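Local coordinates for protein phytase (Debaryomyces castellii, PDB 2GFI) that hydrolyses phytate (inositol hexakisphosphate) as a 3-phytase with acid phosphatase activity, a member of the histidine acid phosphatase family, at residues A[10-15]-A[29-34]; A[62-67]-A[146-151]; A[206-211]-A[333-338]. One frame throughout, in Å; residues are numbered along the deposited sequence.

Interaction 1: residues A[10-15]-A[29-34]; sequences LLVGQG and EQYNII
The ring of Tyr31 carries Val12 on one face. Val12 CB sits 3.7 Å from the centroid of the Tyr31 ring, displaced toward the rim on the side of CD2, in a CH-pi contact. The two side chains cross at about a right angle. Both methyls of Val12 take part: CG1 lies 3.5 Å from Tyr31 CD2, and CG2 lies 3.6 Å from Tyr31 CE2. The opposite face of the ring is covered by CG of the preceding Gln30. Tyr31 CG lies anti to its own carbonyl carbon (chi1 -67°), which turns the ring toward Val12 while the backbone carbonyl meets Leu11.

That carbonyl makes the backbone link between the segments. Leu11 N donates to Tyr31 O at 2.8 Å, nearly straight at 161°, from above the carbonyl plane. It belongs to a single beta bridge pairing Leu10 with Asn32. Leu11 is also the centre of an inverse gamma turn. On the bridge's flanks, Leu11 CD2 packs 3.6 Å from Ile33 CD1, and Leu10 CD2 rests 3.9 Å from Asn32 CA. Asn32 OD1 accepts from Ile34 N in an Asx turn, which fixes the chain just after the bridge.

Both segments belong to the long irregular region ahead of strand 59-69. Other subunits close in, with Gly50 of a second subunit against Tyr31 and Leu4 of a third subunit against Leu11. Within the chain, helix 277-295 lies beside both segments: Phe280 touches Leu11 and Ile33, and Asn277 ND2 donates to Leu11 O.

Interaction 2: residues A[62-67]-A[146-151]; sequences EQVQLF and TKYGEL
Val64, on strand 59-69, packs against Tyr148 of helix 133-148. This is helix-on-sheet packing within the histidine phosphatase fold, where the strand belongs to a mixed sheet. The buried, tight part is a CH-pi contact. Val64 CG2 stands over the centre of the Tyr148 ring, 3.6 Å from its centroid and 14° off the normal. It gets there because CG2 is anti to the Val64 backbone N, while CG1 turns toward the Tyr148 CB and CG. The ring's other face is covered by Lys147 CG, so the ring is held between the strand and its own helix. Its hydroxyl bonds to Glu378 OE2, on the neighbouring strand 374-382. With an alanine in place of Tyr148 the ring is gone; a gap is likely to open between Val64 CG2 and Lys147 CG, and Glu378 would probably keep Lys147 as a partner but lose the hydroxyl.

Glu62 and Leu151 form the partly exposed side, though the leucine still packs closely on strand backbone. The loose element is the Glu62 side chain: its CB points away from the 146-151 segment, and its OE1 bonds to Ser386 OG. Glu62 and Gln63 together face Lys379 in a classic beta bulge. Leu151 sits in a 3-10 turn closed by its N bonding to Tyr148 O. Its two methyls divide the bulge between them: CD1 reaches Gln63 CA at 3.5 Å, and CD2 lies 3.5 Å from Glu62 O.

Interaction 3: residues A[206-211]-A[333-338]; sequences TPRDGC and DTDIEI
Arg208 grips Asp335 side-on with two nitrogens, one to each carboxylate oxygen. Arg208 NE donates to Asp335 OD1 at 2.6 Å and 168°. Arg208 NH2 donates to Asp335 OD2 at 2.9 Å, on the syn side. Both oxygens lie near the guanidinium plane, yet OD1 is met from above the carboxylate plane, because the two flat groups are turned 43° apart.

Asp335 has further donors. A water donates to its OD1 at 2.5 Å and accepts from Arg208 N, so Arg208 reaches the same oxygen both directly and through water. Asp335 OD2 also takes weak bonds from Thr331 OG1 and His332 N, just before helix 333-343. Thr206 adds carbon contacts, with its CG2 3.3 Å from Asp335 OD2.

The guanidinium is covered on both faces. Thr334 CB lies over one, and Asp209 OD1 over the other. Arg208 NH1 lies 3.9 Å from Asp209 OD1, a long contact of charge alone, with no N-H aimed at the oxygen. Asp209 OD2 instead accepts from Thr206 OG1 at 2.9 Å. Arg208 CG sits between its backbone N and carbonyl carbon (chi1 70°), which helps set Arg208 CD 3.5 Å from Ile338 CD1. The bend at chi3 then turns NE and the guanidinium toward Asp335.

Asp333, predicted as the proton donor, starts this helix, and its OD2 pairs with Arg69. The Arg208-Asp335 salt bridge ties the 206-211 loop, itself linked by the Cys211-Cys432 disulfide, to the first turn of the helix. With so many donors around it, the Asp335 carboxylate is probably held ionised, as the mate of Arg208.

Overall arrangement
Interactions 2 and 3 share the histidine phosphatase region and touch directly: Phe67 O lies 3.9 Å from Ile336 CD1. Their centres are 24 Å apart. Strand 59-69 runs from interaction 2 toward the predicted active site, and His70, the predicted nucleophile, follows it. Interaction 3 is the one at that site. It contains Asp333, the predicted proton donor, and the Asp335 side chain is about 8 Å from that of His70. Interaction 1 stands apart, on the opposite side of the chain's centre from interaction 3, with nearest atoms about 12 Å apart. It differs too in meeting neighbouring subunits, whereas no other chain touches interaction 3.

Interaction 1: residues A[10-15]-A[29-34]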
ATOM      1  N   LEU A  10      -2.545  10.216  -5.728  1.00 17.79           N
ATOM      2  CA  LEU A  10      -3.785   9.571  -6.164  1.00 18.72           C
ATOM      3  C   LEU A  10      -4.983  10.498  -6.004  1.00 18.76           C
ATOM      4  O   LEU A  10      -5.208  11.082  -4.954  1.00 18.95           O
ATOM      5  CB  LEU A  10      -4.033   8.246  -5.420  1.00 18.53           C
ATOM      6  CG  LEU A  10      -2.910   7.220  -5.539  1.00 20.55           C
ATOM      7  CD1 LEU A  10      -3.195   6.045  -4.624  1.00 19.63           C
ATOM      8  CD2 LEU A  10      -2.709   6.766  -6.990  1.00 20.44           C
ATOM      9  N   LEU A  11      -5.748  10.580  -7.069  1.00 18.80           N
ATOM     10  CA  LEU A  11      -6.977  11.346  -7.141  1.00 19.91           C
ATOM     11  C   LEU A  11      -8.168  10.466  -6.745  1.00 20.09           C
ATOM     12  O   LEU A  11      -9.185  10.389  -7.458  1.00 21.05           O
ATOM     13  CB  LEU A  11      -7.130  11.835  -8.578  1.00 19.15           C
ATOM     14  CG  LEU A  11      -6.640  13.234  -8.996  1.00 19.17           C
ATOM     15  CD1 LEU A  11      -5.953  14.066  -7.959  1.00 17.54           C
ATOM     16  CD2 LEU A  11      -5.937  13.251 -10.376  1.00 15.42           C
ATOM     17  N   VAL A  12      -8.020   9.782  -5.622  1.00 19.35           N
ATOM     18  CA  VAL A  12      -9.062   8.924  -5.068  1.00 18.96           C
ATOM     19  C   VAL A  12      -8.732   8.758  -3.596  1.00 20.03           C
ATOM     20  O   VAL A  12      -7.539   8.756  -3.217  1.00 21.79           O
ATOM     21  CB  VAL A  12      -9.079   7.542  -5.758  1.00 18.95           C
ATOM     22  CG1 VAL A  12      -7.809   6.689  -5.345  1.00 17.92           C
ATOM     23  CG2 VAL A  12     -10.420   6.792  -5.508  1.00 15.92           C
ATOM     24  N   GLY A  13      -9.749   8.616  -2.755  1.00 20.03           N
ATOM     25  CA  GLY A  13      -9.487   8.311  -1.358  1.00 19.25           C
ATOM     26  C   GLY A  13      -9.763   6.856  -1.026  1.00 19.95           C
ATOM     27  O   GLY A  13      -9.761   5.978  -1.908  1.00 19.82           O
ATOM     28  N   GLN A  14     -10.048   6.604   0.254  1.00 19.35           N
ATOM     29  CA  GLN A  14     -10.122   5.265   0.777  1.00 18.24           C
ATOM     30  C   GLN A  14     -11.384   4.526   0.359  1.00 18.23           C
ATOM     31  O   GLN A  14     -11.453   3.295   0.487  1.00 18.42           O
ATOM     32  CB  GLN A  14      -9.982   5.298   2.292  1.00 18.22           C
ATOM     33  CG  GLN A  14      -8.734   6.008   2.758  1.00 16.18           C
ATOM     34  CD  GLN A  14      -7.511   5.474   2.067  1.00 16.47           C
ATOM     35  OE1 GLN A  14      -6.790   6.234   1.373  1.00 19.30           O
ATOM     36  NE2 GLN A  14      -7.261   4.175   2.223  1.00 11.12           N
ATOM     37  N   GLY A  15     -12.364   5.265  -0.155  1.00 17.55           N
ATOM     38  CA  GLY A  15     -13.602   4.686  -0.654  1.00 17.35           C
ATOM     39  C   GLY A  15     -13.404   3.612  -1.705  1.00 17.31           C
ATOM     40  O   GLY A  15     -14.320   2.810  -1.984  1.00 17.45           O
ATOM     41  N   GLU A  29      -4.501   2.843  -9.305  1.00 16.98           N
ATOM     42  CA  GLU A  29      -3.436   3.409 -10.173  1.00 16.82           C
ATOM     43  C   GLU A  29      -3.965   4.268 -11.307  1.00 16.99           C
ATOM     44  O   GLU A  29      -3.271   5.171 -11.756  1.00 17.69           O
ATOM     45  CB  GLU A  29      -2.519   2.306 -10.718  1.00 15.74           C
ATOM     46  CG  GLU A  29      -1.637   1.752  -9.620  1.00 17.46           C
ATOM     47  CD  GLU A  29      -0.876   0.503 -10.022  1.00 19.22           C
ATOM     48  OE1 GLU A  29      -0.910   0.126 -11.227  1.00 23.27           O
ATOM     49  OE2 GLU A  29      -0.231  -0.093  -9.127  1.00 20.06           O
ATOM     50  N   GLN A  30      -5.183   3.990 -11.767  1.00 16.52           N
ATOM     51  CA  GLN A  30      -5.835   4.828 -12.784  1.00 16.83           C
ATOM     52  C   GLN A  30      -5.920   6.291 -12.299  1.00 16.76           C
ATOM     53  O   GLN A  30      -6.058   7.204 -13.098  1.00 16.95           O
ATOM     54  CB  GLN A  30      -7.246   4.303 -13.074  1.00 15.79           C
ATOM     55  CG  GLN A  30      -8.032   4.128 -11.793  1.00 18.32           C
ATOM     56  CD  GLN A  30      -9.462   3.693 -11.958  1.00 20.50           C
ATOM     57  OE1 GLN A  30      -9.886   2.700 -11.324  1.00 26.12           O
ATOM     58  NE2 GLN A  30     -10.216   4.403 -12.762  1.00 17.26           N
ATOM     59  N   TYR A  31      -5.841   6.500 -10.988  1.00 16.31           N
ATOM     60  CA  TYR A  31      -6.132   7.812 -10.411  1.00 17.23           C
ATOM     61  C   TYR A  31      -4.875   8.639 -10.166  1.00 17.30           C
ATOM     62  O   TYR A  31      -4.940   9.713  -9.609  1.00 17.74           O
ATOM     63  CB  TYR A  31      -6.877   7.653  -9.089  1.00 16.69           C
ATOM     64  CG  TYR A  31      -8.259   7.089  -9.218  1.00 17.37           C
ATOM     65  CD1 TYR A  31      -9.269   7.798  -9.854  1.00 17.14           C
ATOM     66  CD2 TYR A  31      -8.573   5.833  -8.664  1.00 19.17           C
ATOM     67  CE1 TYR A  31     -10.560   7.278  -9.937  1.00 17.85           C
ATOM     68  CE2 TYR A  31      -9.843   5.319  -8.720  1.00 17.56           C
ATOM     69  CZ  TYR A  31     -10.826   6.050  -9.351  1.00 17.77           C
ATOM     70  OH  TYR A  31     -12.077   5.524  -9.418  1.00 20.49           O
ATOM     71  N   ASN A  32      -3.733   8.118 -10.548  1.00 16.98           N
ATOM     72  CA  ASN A  32      -2.520   8.821 -10.325  1.00 17.74           C
ATOM     73  C   ASN A  32      -2.452  10.104 -11.179  1.00 18.09           C
ATOM     74  O   ASN A  32      -2.555  10.033 -12.408  1.00 18.49           O
ATOM     75  CB  ASN A  32      -1.312   7.895 -10.560  1.00 17.48           C
ATOM     76  CG  ASN A  32      -0.047   8.461  -9.967  1.00 17.37           C
ATOM     77  OD1 ASN A  32       0.349   9.574 -10.313  1.00 18.71           O
ATOM     78  ND2 ASN A  32       0.583   7.725  -9.049  1.00 13.45           N
ATOM     79  N   ILE A  33      -2.277  11.243 -10.494  1.00 17.63           N
ATOM     80  CA  ILE A  33      -2.242  12.603 -11.049  1.00 17.44           C
ATOM     81  C   ILE A  33      -1.190  12.688 -12.181  1.00 17.41           C
ATOM     82  O   ILE A  33      -1.431  13.292 -13.235  1.00 17.23           O
ATOM     83  CB  ILE A  33      -1.993  13.620  -9.838  1.00 17.76           C
ATOM     84  CG1 ILE A  33      -2.264  15.113 -10.143  1.00 19.62           C
ATOM     85  CG2 ILE A  33      -0.615  13.532  -9.292  1.00 16.32           C
ATOM     86  CD1 ILE A  33      -3.120  15.315 -11.298  1.00 24.15           C
ATOM     87  N   ILE A  34      -0.030  12.053 -11.972  1.00 16.43           N
ATOM     88  CA  ILE A  34       1.002  12.022 -12.983  1.00 16.03           C
ATOM     89  C   ILE A  34       0.474  11.617 -14.358  1.00 17.23           C
ATOM     90  O   ILE A  34       0.903  12.188 -15.375  1.00 17.02           O
ATOM     91  CB  ILE A  34       2.164  11.119 -12.565  1.00 15.52           C
ATOM     92  CG1 ILE A  34       2.772  11.635 -11.271  1.00 13.88           C
ATOM     93  CG2 ILE A  34       3.225  11.074 -13.663  1.00 14.25           C
ATOM     94  CD1 ILE A  34       3.850  10.754 -10.706  1.00 14.52           C
TER

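Interaction 2: residues A[62-67]-A[146-151]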
ATOM      1  N   GLU A  62      22.097 -10.903 -23.377  1.00 27.05           N
ATOM      2  CA  GLU A  62      23.133 -10.669 -24.378  1.00 28.64           C
ATOM      3  C   GLU A  62      23.434  -9.197 -24.558  1.00 28.50           C
ATOM      4  O   GLU A  62      24.585  -8.834 -24.744  1.00 29.42           O
ATOM      5  CB  GLU A  62      22.734 -11.269 -25.715  1.00 29.24           C
ATOM      6  CG  GLU A  62      22.761 -12.782 -25.730  1.00 31.89           C
ATOM      7  CD  GLU A  62      22.288 -13.296 -27.064  1.00 34.67           C
ATOM      8  OE1 GLU A  62      21.157 -12.985 -27.435  1.00 35.58           O
ATOM      9  OE2 GLU A  62      23.061 -13.984 -27.757  1.00 40.77           O
ATOM     10  N   GLN A  63      22.403  -8.355 -24.479  1.00 27.76           N
ATOM     11  CA  GLN A  63      22.553  -6.924 -24.712  1.00 26.88           C
ATOM     12  C   GLN A  63      21.382  -6.138 -24.105  1.00 26.62           C
ATOM     13  O   GLN A  63      20.273  -6.652 -23.979  1.00 27.19           O
ATOM     14  CB  GLN A  63      22.648  -6.672 -26.216  1.00 27.28           C
ATOM     15  CG  GLN A  63      23.040  -5.257 -26.641  1.00 27.04           C
ATOM     16  CD  GLN A  63      22.974  -5.098 -28.127  1.00 28.40           C
ATOM     17  OE1 GLN A  63      23.404  -6.002 -28.874  1.00 32.68           O
ATOM     18  NE2 GLN A  63      22.409  -3.995 -28.583  1.00 25.61           N
ATOM     19  N   VAL A  64      21.634  -4.891 -23.731  1.00 25.71           N
ATOM     20  CA  VAL A  64      20.565  -3.990 -23.353  1.00 24.81           C
ATOM     21  C   VAL A  64      20.849  -2.616 -23.927  1.00 24.89           C
ATOM     22  O   VAL A  64      21.985  -2.169 -23.926  1.00 25.10           O
ATOM     23  CB  VAL A  64      20.374  -3.939 -21.800  1.00 24.77           C
ATOM     24  CG1 VAL A  64      21.642  -3.368 -21.100  1.00 21.46           C
ATOM     25  CG2 VAL A  64      19.070  -3.224 -21.416  1.00 23.13           C
ATOM     26  N   GLN A  65      19.801  -1.974 -24.443  1.00 24.59           N
ATOM     27  CA  GLN A  65      19.842  -0.586 -24.858  1.00 23.83           C
ATOM     28  C   GLN A  65      18.826   0.168 -24.023  1.00 23.59           C
ATOM     29  O   GLN A  65      17.698  -0.265 -23.845  1.00 24.11           O
ATOM     30  CB  GLN A  65      19.545  -0.443 -26.346  1.00 24.22           C
ATOM     31  CG  GLN A  65      20.231  -1.521 -27.227  1.00 25.05           C
ATOM     32  CD  GLN A  65      19.844  -1.437 -28.671  1.00 24.51           C
ATOM     33  OE1 GLN A  65      19.003  -0.642 -29.028  1.00 24.14           O
ATOM     34  NE2 GLN A  65      20.468  -2.261 -29.520  1.00 26.44           N
ATOM     35  N   LEU A  66      19.288   1.265 -23.451  1.00 23.11           N
ATOM     36  CA  LEU A  66      18.501   2.200 -22.736  1.00 22.10           C
ATOM     37  C   LEU A  66      18.419   3.508 -23.541  1.00 22.22           C
ATOM     38  O   LEU A  66      19.436   4.078 -23.969  1.00 21.76           O
ATOM     39  CB  LEU A  66      19.133   2.460 -21.375  1.00 21.35           C
ATOM     40  CG  LEU A  66      18.491   3.633 -20.623  1.00 21.68           C
ATOM     41  CD1 LEU A  66      16.989   3.360 -20.305  1.00 21.20           C
ATOM     42  CD2 LEU A  66      19.288   3.959 -19.351  1.00 19.95           C
ATOM     43  N   PHE A  67      17.193   3.963 -23.743  1.00 21.46           N
ATOM     44  CA  PHE A  67      16.934   5.263 -24.268  1.00 21.21           C
ATOM     45  C   PHE A  67      16.141   5.998 -23.231  1.00 21.25           C
ATOM     46  O   PHE A  67      14.983   5.700 -22.978  1.00 21.82           O
ATOM     47  CB  PHE A  67      16.200   5.177 -25.605  1.00 20.96           C
ATOM     48  CG  PHE A  67      16.989   4.445 -26.653  1.00 21.53           C
ATOM     49  CD1 PHE A  67      17.895   5.131 -27.461  1.00 20.66           C
ATOM     50  CD2 PHE A  67      16.858   3.048 -26.805  1.00 21.10           C
ATOM     51  CE1 PHE A  67      18.636   4.448 -28.443  1.00 20.49           C
ATOM     52  CE2 PHE A  67      17.605   2.343 -27.770  1.00 19.94           C
ATOM     53  CZ  PHE A  67      18.500   3.053 -28.592  1.00 22.24           C
ATOM     54  N   THR A 146      21.973  -3.338 -11.198  1.00 23.31           N
ATOM     55  CA  THR A 146      21.494  -4.556 -10.532  1.00 24.59           C
ATOM     56  C   THR A 146      20.911  -5.563 -11.522  1.00 24.45           C
ATOM     57  O   THR A 146      21.218  -6.714 -11.433  1.00 26.29           O
ATOM     58  CB  THR A 146      20.461  -4.253  -9.433  1.00 24.49           C
ATOM     59  OG1 THR A 146      21.088  -3.549  -8.375  1.00 24.90           O
ATOM     60  CG2 THR A 146      20.060  -5.539  -8.743  1.00 25.68           C
ATOM     61  N   LYS A 147      20.097  -5.108 -12.474  1.00 24.08           N
ATOM     62  CA  LYS A 147      19.495  -5.974 -13.472  1.00 23.12           C
ATOM     63  C   LYS A 147      20.437  -6.457 -14.577  1.00 22.50           C
ATOM     64  O   LYS A 147      20.428  -7.649 -14.950  1.00 21.39           O
ATOM     65  CB  LYS A 147      18.284  -5.287 -14.121  1.00 23.10           C
ATOM     66  CG  LYS A 147      17.447  -6.297 -14.905  1.00 22.31           C
ATOM     67  CD  LYS A 147      16.115  -5.769 -15.407  1.00 24.59           C
ATOM     68  CE  LYS A 147      15.399  -6.824 -16.266  1.00 25.60           C
ATOM     69  NZ  LYS A 147      14.134  -6.279 -16.883  1.00 28.59           N
ATOM     70  N   TYR A 148      21.208  -5.519 -15.125  1.00 21.76           N
ATOM     71  CA  TYR A 148      21.924  -5.749 -16.383  1.00 21.75           C
ATOM     72  C   TYR A 148      23.426  -5.860 -16.261  1.00 22.36           C
ATOM     73  O   TYR A 148      24.087  -6.146 -17.237  1.00 21.97           O
ATOM     74  CB  TYR A 148      21.601  -4.660 -17.399  1.00 19.97           C
ATOM     75  CG  TYR A 148      20.136  -4.601 -17.766  1.00 19.45           C
ATOM     76  CD1 TYR A 148      19.558  -5.586 -18.568  1.00 19.99           C
ATOM     77  CD2 TYR A 148      19.322  -3.547 -17.312  1.00 17.77           C
ATOM     78  CE1 TYR A 148      18.204  -5.522 -18.906  1.00 20.65           C
ATOM     79  CE2 TYR A 148      17.994  -3.466 -17.655  1.00 18.54           C
ATOM     80  CZ  TYR A 148      17.428  -4.458 -18.440  1.00 20.65           C
ATOM     81  OH  TYR A 148      16.089  -4.385 -18.773  1.00 20.86           O
ATOM     82  N   GLY A 149      23.942  -5.622 -15.065  1.00 23.81           N
ATOM     83  CA  GLY A 149      25.370  -5.532 -14.819  1.00 25.87           C
ATOM     84  C   GLY A 149      26.204  -6.778 -15.126  1.00 27.26           C
ATOM     85  O   GLY A 149      27.414  -6.662 -15.274  1.00 28.12           O
ATOM     86  N   GLU A 150      25.588  -7.958 -15.211  1.00 27.96           N
ATOM     87  CA  GLU A 150      26.324  -9.156 -15.631  1.00 29.06           C
ATOM     88  C   GLU A 150      26.880  -8.940 -17.040  1.00 29.00           C
ATOM     89  O   GLU A 150      27.847  -9.597 -17.436  1.00 29.64           O
ATOM     90  CB  GLU A 150      25.429 -10.398 -15.639  1.00 29.28           C
ATOM     91  CG  GLU A 150      24.434 -10.433 -16.793  1.00 30.95           C
ATOM     92  CD  GLU A 150      23.321 -11.431 -16.547  1.00 33.39           C
ATOM     93  OE1 GLU A 150      22.586 -11.291 -15.543  1.00 33.06           O
ATOM     94  OE2 GLU A 150      23.201 -12.380 -17.345  1.00 34.51           O
ATOM     95  N   LEU A 151      26.252  -8.025 -17.786  1.00 28.29           N
ATOM     96  CA  LEU A 151      26.638  -7.694 -19.156  1.00 27.92           C
ATOM     97  C   LEU A 151      27.792  -6.696 -19.168  1.00 28.41           C
ATOM     98  O   LEU A 151      28.346  -6.406 -20.220  1.00 28.84           O
ATOM     99  CB  LEU A 151      25.466  -7.061 -19.906  1.00 27.46           C
ATOM    100  CG  LEU A 151      24.343  -7.920 -20.484  1.00 28.12           C
ATOM    101  CD1 LEU A 151      23.431  -7.035 -21.338  1.00 25.96           C
ATOM    102  CD2 LEU A 151      24.868  -9.099 -21.279  1.00 27.65           C
TER

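Interaction 3: residues A[206-211]-A[333-338]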
ATOM      1  N   THR A 206      19.057  13.540 -31.273  1.00 29.83           N
ATOM      2  CA  THR A 206      17.925  14.411 -31.576  1.00 29.84           C
ATOM      3  C   THR A 206      17.825  14.607 -33.096  1.00 30.15           C
ATOM      4  O   THR A 206      17.930  15.724 -33.565  1.00 30.07           O
ATOM      5  CB  THR A 206      18.085  15.807 -30.876  1.00 29.75           C
ATOM      6  OG1 THR A 206      19.337  16.413 -31.259  1.00 29.40           O
ATOM      7  CG2 THR A 206      18.190  15.673 -29.361  1.00 27.65           C
ATOM      8  N   PRO A 207      17.629  13.533 -33.865  1.00 30.83           N
ATOM      9  CA  PRO A 207      17.623  13.635 -35.337  1.00 31.07           C
ATOM     10  C   PRO A 207      16.533  14.547 -35.905  1.00 32.00           C
ATOM     11  O   PRO A 207      16.642  15.003 -37.061  1.00 33.01           O
ATOM     12  CB  PRO A 207      17.406  12.192 -35.790  1.00 31.05           C
ATOM     13  CG  PRO A 207      16.746  11.525 -34.599  1.00 30.99           C
ATOM     14  CD  PRO A 207      17.406  12.147 -33.402  1.00 30.38           C
ATOM     15  N   ARG A 208      15.498  14.843 -35.121  1.00 31.87           N
ATOM     16  CA  ARG A 208      14.494  15.786 -35.602  1.00 32.08           C
ATOM     17  C   ARG A 208      15.111  17.170 -35.863  1.00 32.81           C
ATOM     18  O   ARG A 208      14.559  17.935 -36.642  1.00 33.48           O
ATOM     19  CB  ARG A 208      13.348  15.925 -34.598  1.00 31.03           C
ATOM     20  CG  ARG A 208      13.752  16.643 -33.339  1.00 29.90           C
ATOM     21  CD  ARG A 208      12.848  16.425 -32.199  1.00 29.21           C
ATOM     22  NE  ARG A 208      13.597  16.459 -30.952  1.00 30.40           N
ATOM     23  CZ  ARG A 208      13.674  17.517 -30.159  1.00 30.36           C
ATOM     24  NH1 ARG A 208      13.019  18.629 -30.485  1.00 28.75           N
ATOM     25  NH2 ARG A 208      14.400  17.453 -29.043  1.00 29.92           N
ATOM     26  N   ASP A 209      16.210  17.491 -35.170  1.00 33.06           N
ATOM     27  CA  ASP A 209      16.857  18.790 -35.272  1.00 34.39           C
ATOM     28  C   ASP A 209      17.417  19.052 -36.689  1.00 35.21           C
ATOM     29  O   ASP A 209      17.323  20.167 -37.210  1.00 34.90           O
ATOM     30  CB  ASP A 209      17.986  18.898 -34.235  1.00 34.59           C
ATOM     31  CG  ASP A 209      17.471  19.051 -32.809  1.00 34.94           C
ATOM     32  OD1 ASP A 209      16.259  19.204 -32.596  1.00 34.98           O
ATOM     33  OD2 ASP A 209      18.214  19.033 -31.821  1.00 36.22           O
ATOM     34  N   GLY A 210      18.007  18.012 -37.285  1.00 35.93           N
ATOM     35  CA  GLY A 210      18.502  18.076 -38.644  1.00 36.95           C
ATOM     36  C   GLY A 210      17.453  17.734 -39.688  1.00 37.83           C
ATOM     37  O   GLY A 210      17.758  17.677 -40.866  1.00 37.99           O
ATOM     38  N   CYS A 211      16.216  17.486 -39.277  1.00 38.48           N
ATOM     39  CA  CYS A 211      15.196  17.215 -40.265  1.00 39.20           C
ATOM     40  C   CYS A 211      14.476  18.486 -40.630  1.00 40.22           C
ATOM     41  O   CYS A 211      13.644  18.954 -39.861  1.00 41.12           O
ATOM     42  CB  CYS A 211      14.204  16.165 -39.794  1.00 39.01           C
ATOM     43  SG  CYS A 211      12.949  15.899 -41.064  1.00 39.18           S
ATOM     44  N   ASP A 333      12.026  13.843 -24.397  1.00 26.62           N
ATOM     45  CA  ASP A 333      10.802  13.107 -24.633  1.00 27.54           C
ATOM     46  C   ASP A 333      10.477  13.060 -26.118  1.00 27.00           C
ATOM     47  O   ASP A 333      10.082  12.003 -26.660  1.00 27.46           O
ATOM     48  CB  ASP A 333       9.632  13.695 -23.828  1.00 28.33           C
ATOM     49  CG  ASP A 333       9.469  15.198 -24.004  1.00 31.22           C
ATOM     50  OD1 ASP A 333      10.284  15.874 -24.685  1.00 35.51           O
ATOM     51  OD2 ASP A 333       8.527  15.812 -23.470  1.00 35.91           O
ATOM     52  N   THR A 334      10.683  14.196 -26.780  1.00 26.54           N
ATOM     53  CA  THR A 334      10.341  14.359 -28.176  1.00 26.28           C
ATOM     54  C   THR A 334      11.083  13.363 -29.033  1.00 25.66           C
ATOM     55  O   THR A 334      10.522  12.806 -29.952  1.00 25.87           O
ATOM     56  CB  THR A 334      10.596  15.801 -28.633  1.00 26.55           C
ATOM     57  OG1 THR A 334       9.699  16.677 -27.939  1.00 27.94           O
ATOM     58  CG2 THR A 334      10.145  15.971 -30.086  1.00 26.77           C
ATOM     59  N   ASP A 335      12.327  13.085 -28.682  1.00 25.65           N
ATOM     60  CA  ASP A 335      13.151  12.224 -29.496  1.00 25.99           C
ATOM     61  C   ASP A 335      12.765  10.797 -29.289  1.00 26.00           C
ATOM     62  O   ASP A 335      12.737  10.000 -30.243  1.00 25.67           O
ATOM     63  CB  ASP A 335      14.583  12.465 -29.144  1.00 26.26           C
ATOM     64  CG  ASP A 335      14.951  13.890 -29.368  1.00 28.88           C
ATOM     65  OD1 ASP A 335      14.945  14.257 -30.569  1.00 31.23           O
ATOM     66  OD2 ASP A 335      15.186  14.716 -28.435  1.00 30.62           O
ATOM     67  N   ILE A 336      12.417  10.501 -28.039  1.00 25.56           N
ATOM     68  CA  ILE A 336      11.950   9.186 -27.678  1.00 24.63           C
ATOM     69  C   ILE A 336      10.574   8.950 -28.255  1.00 24.18           C
ATOM     70  O   ILE A 336      10.270   7.824 -28.618  1.00 23.07           O
ATOM     71  CB  ILE A 336      11.962   9.004 -26.163  1.00 24.26           C
ATOM     72  CG1 ILE A 336      13.405   9.111 -25.656  1.00 24.42           C
ATOM     73  CG2 ILE A 336      11.345   7.656 -25.788  1.00 24.35           C
ATOM     74  CD1 ILE A 336      13.543   9.097 -24.142  1.00 23.86           C
ATOM     75  N   GLU A 337       9.743   9.994 -28.326  1.00 24.33           N
ATOM     76  CA  GLU A 337       8.410   9.843 -28.933  1.00 24.71           C
ATOM     77  C   GLU A 337       8.517   9.554 -30.396  1.00 23.59           C
ATOM     78  O   GLU A 337       7.854   8.666 -30.896  1.00 23.87           O
ATOM     79  CB  GLU A 337       7.527  11.079 -28.780  1.00 24.98           C
ATOM     80  CG  GLU A 337       6.619  10.978 -27.612  1.00 28.29           C
ATOM     81  CD  GLU A 337       5.563  12.037 -27.616  1.00 30.30           C
ATOM     82  OE1 GLU A 337       4.357  11.667 -27.585  1.00 26.93           O
ATOM     83  OE2 GLU A 337       5.972  13.225 -27.610  1.00 32.75           O
ATOM     84  N   ILE A 338       9.344  10.332 -31.076  1.00 23.13           N
ATOM     85  CA  ILE A 338       9.586  10.138 -32.492  1.00 23.63           C
ATOM     86  C   ILE A 338      10.227   8.770 -32.736  1.00 23.68           C
ATOM     87  O   ILE A 338       9.825   8.046 -33.633  1.00 24.05           O
ATOM     88  CB  ILE A 338      10.457  11.296 -33.033  1.00 23.84           C
ATOM     89  CG1 ILE A 338       9.681  12.635 -32.950  1.00 23.64           C
ATOM     90  CG2 ILE A 338      10.973  10.970 -34.431  1.00 22.68           C
ATOM     91  CD1 ILE A 338      10.551  13.870 -33.084  1.00 22.53           C
TER
HETATM   92  O   HOH W   1      14.345  13.157 -32.771  1.00 25.61           O